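Local atomic coordinates of SusD superfamily protein (Bacteroides vulgatus, PDB entry 3MYV), a protein that probably binds polysaccharide at the cell surface as an outer-membrane member of the SusD family. Residues Asp25-Ser30 with Phe250-Ser255. Numbering follows the deposited sequence.
Sequences DLMSGS and FEIANS. With NA (sodium ion), chain C.
S28 and I252 meet first, carbon against carbon. CB of S28 sits 3.4 Å from CG2 of I252, a close carbon-carbon approach, and the same methyl also lies against CA of S28. Here the backbones come nearest, the two CA atoms 6.1 Å apart. CG2 stands anti to the backbone N of I252, which turns this branch to the serine, while CD1 at the end of the other branch reaches loosely to CG of M27.

Beside this pair runs a Met-aromatic contact. M27 is a selenomethionine, and its SE comes 3.9 Å from CZ of F250, with CE2 next. The selenium lies 85° off the ring normal, close to the ring plane, so it meets the edge of the phenyl group and not a face. L119 of helix 103-128 packs on both M27 and F250, and Y33 touches both M27 and I252.

A polar bond within 25-30 fixes the serine. OG of S28 turns back and donates to the carbonyl O of D25 at 2.7 Å, approaching 28° out of the carbonyl plane; chi1 of S28, 75°, sets OG between the backbone N and the carbonyl carbon, from where it reaches that oxygen. Beyond the packed part, N254 OD1 and S255 O both bind the sodium ion, S255 O at 2.4 Å. A water joins them, and the carbonyl oxygens of D258, P260 and L325 complete the site.

The contact thus joins the last turn of helix 13-27 and the residues that follow it to strand 248-252, one half of a two-stranded antiparallel sheet with 329-333. It is buried helix-to-strand packing in a largely helical SusD-family fold, and the strand leads straight into a sodium site built from loop oxygens.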
loop_
_atom_site.group_PDB
_atom_site.type_symbol
_atom_site.label_atom_id
_atom_site.label_comp_id
_atom_site.label_asym_id
_atom_site.label_seq_id
_atom_site.Cartn_x
_atom_site.Cartn_y
_atom_site.Cartn_z
ATOM N N ASP A 25 -7.037 -12.734 -7.782
ATOM C CA ASP A 25 -6.089 -13.853 -7.855
ATOM C C ASP A 25 -4.725 -13.367 -8.387
ATOM O O ASP A 25 -3.696 -13.700 -7.829
ATOM C CB ASP A 25 -6.604 -15.015 -8.724
ATOM C CG ASP A 25 -7.795 -15.733 -8.119
ATOM O OD1 ASP A 25 -8.042 -15.598 -6.904
ATOM O OD2 ASP A 25 -8.503 -16.425 -8.874
ATOM N N LEU A 26 -4.727 -12.585 -9.474
ATOM C CA LEU A 26 -3.485 -12.090 -10.042
ATOM C C LEU A 26 -2.769 -11.155 -9.061
ATOM O O LEU A 26 -1.533 -11.142 -8.938
ATOM C CB LEU A 26 -3.758 -11.344 -11.370
ATOM C CG LEU A 26 -4.183 -12.235 -12.527
ATOM C CD1 LEU A 26 -4.855 -11.451 -13.701
ATOM C CD2 LEU A 26 -2.961 -13.048 -13.005
HETATM N N MSE A 27 -3.551 -10.338 -8.386
HETATM C CA MSE A 27 -3.012 -9.325 -7.486
HETATM C C MSE A 27 -2.341 -9.944 -6.255
HETATM O O MSE A 27 -1.384 -9.375 -5.678
HETATM C CB MSE A 27 -4.165 -8.409 -7.053
HETATM C CG MSE A 27 -3.747 -7.189 -6.375
HETATM SE SE MSE A 27 -5.287 -5.965 -5.929
HETATM C CE MSE A 27 -6.433 -6.473 -7.160
ATOM N N SER A 28 -2.808 -11.129 -5.880
ATOM C CA SER A 28 -2.276 -11.838 -4.690
ATOM C C SER A 28 -0.896 -12.469 -4.889
ATOM O O SER A 28 -0.316 -13.014 -3.943
ATOM C CB SER A 28 -3.250 -12.938 -4.292
ATOM O OG SER A 28 -3.128 -14.003 -5.205
ATOM N N GLY A 29 -0.366 -12.419 -6.114
ATOM C CA GLY A 29 0.914 -13.025 -6.402
ATOM C C GLY A 29 1.996 -12.352 -5.567
ATOM O O GLY A 29 1.908 -11.162 -5.255
ATOM N N SER A 30 3.013 -13.116 -5.213
ATOM C CA SER A 30 4.109 -12.583 -4.379
ATOM C C SER A 30 4.844 -11.436 -5.075
ATOM O O SER A 30 5.399 -10.578 -4.410
ATOM C CB SER A 30 5.098 -13.687 -4.018
ATOM O OG SER A 30 5.660 -14.231 -5.202
ATOM N N PHE A 250 -10.103 -3.921 2.876
ATOM C CA PHE A 250 -9.568 -4.769 1.812
ATOM C C PHE A 250 -8.323 -5.465 2.307
ATOM O O PHE A 250 -7.359 -4.792 2.696
ATOM C CB PHE A 250 -9.236 -3.900 0.579
ATOM C CG PHE A 250 -8.615 -4.658 -0.576
ATOM C CD1 PHE A 250 -8.980 -5.983 -0.867
ATOM C CD2 PHE A 250 -7.683 -4.046 -1.372
ATOM C CE1 PHE A 250 -8.397 -6.669 -1.924
ATOM C CE2 PHE A 250 -7.099 -4.727 -2.438
ATOM C CZ PHE A 250 -7.457 -6.053 -2.687
ATOM N N GLU A 251 -8.320 -6.800 2.291
ATOM C CA GLU A 251 -7.074 -7.544 2.486
ATOM C C GLU A 251 -7.010 -8.658 1.457
ATOM O O GLU A 251 -8.051 -9.155 1.027
ATOM C CB GLU A 251 -6.937 -8.089 3.910
ATOM C CG GLU A 251 -7.963 -9.138 4.306
ATOM C CD GLU A 251 -7.976 -9.408 5.794
ATOM O OE1 GLU A 251 -8.223 -8.457 6.568
ATOM O OE2 GLU A 251 -7.776 -10.584 6.196
ATOM N N ILE A 252 -5.795 -9.079 1.115
ATOM C CA ILE A 252 -5.572 -10.194 0.171
ATOM C C ILE A 252 -5.863 -11.530 0.874
ATOM O O ILE A 252 -5.299 -11.836 1.942
ATOM C CB ILE A 252 -4.102 -10.188 -0.374
ATOM C CG1 ILE A 252 -3.748 -8.845 -1.019
ATOM C CG2 ILE A 252 -3.848 -11.363 -1.344
ATOM C CD1 ILE A 252 -4.621 -8.484 -2.273
ATOM N N ALA A 253 -6.729 -12.339 0.280
ATOM C CA ALA A 253 -7.096 -13.611 0.892
ATOM C C ALA A 253 -6.032 -14.657 0.528
ATOM O O ALA A 253 -5.763 -14.918 -0.647
ATOM C CB ALA A 253 -8.485 -14.079 0.433
ATOM N N ASN A 254 -5.456 -15.257 1.549
ATOM C CA ASN A 254 -4.433 -16.287 1.398
ATOM C C ASN A 254 -4.925 -17.513 2.149
ATOM O O ASN A 254 -5.834 -17.428 2.973
ATOM C CB ASN A 254 -3.123 -15.751 1.989
ATOM C CG ASN A 254 -1.892 -16.614 1.679
ATOM O OD1 ASN A 254 -1.963 -17.642 1.001
ATOM N ND2 ASN A 254 -0.745 -16.183 2.203
ATOM N N SER A 255 -4.395 -18.676 1.819
ATOM C CA SER A 255 -4.719 -19.873 2.590
ATOM C C SER A 255 -3.508 -20.780 2.628
ATOM O O SER A 255 -2.563 -20.569 1.868
ATOM C CB SER A 255 -5.898 -20.607 1.960
ATOM O OG SER A 255 -5.445 -21.447 0.921
HETATM NA NA NA C . -0.539 -19.492 1.243
HETATM O O HOH W 1 0.573 -21.676 1.196
#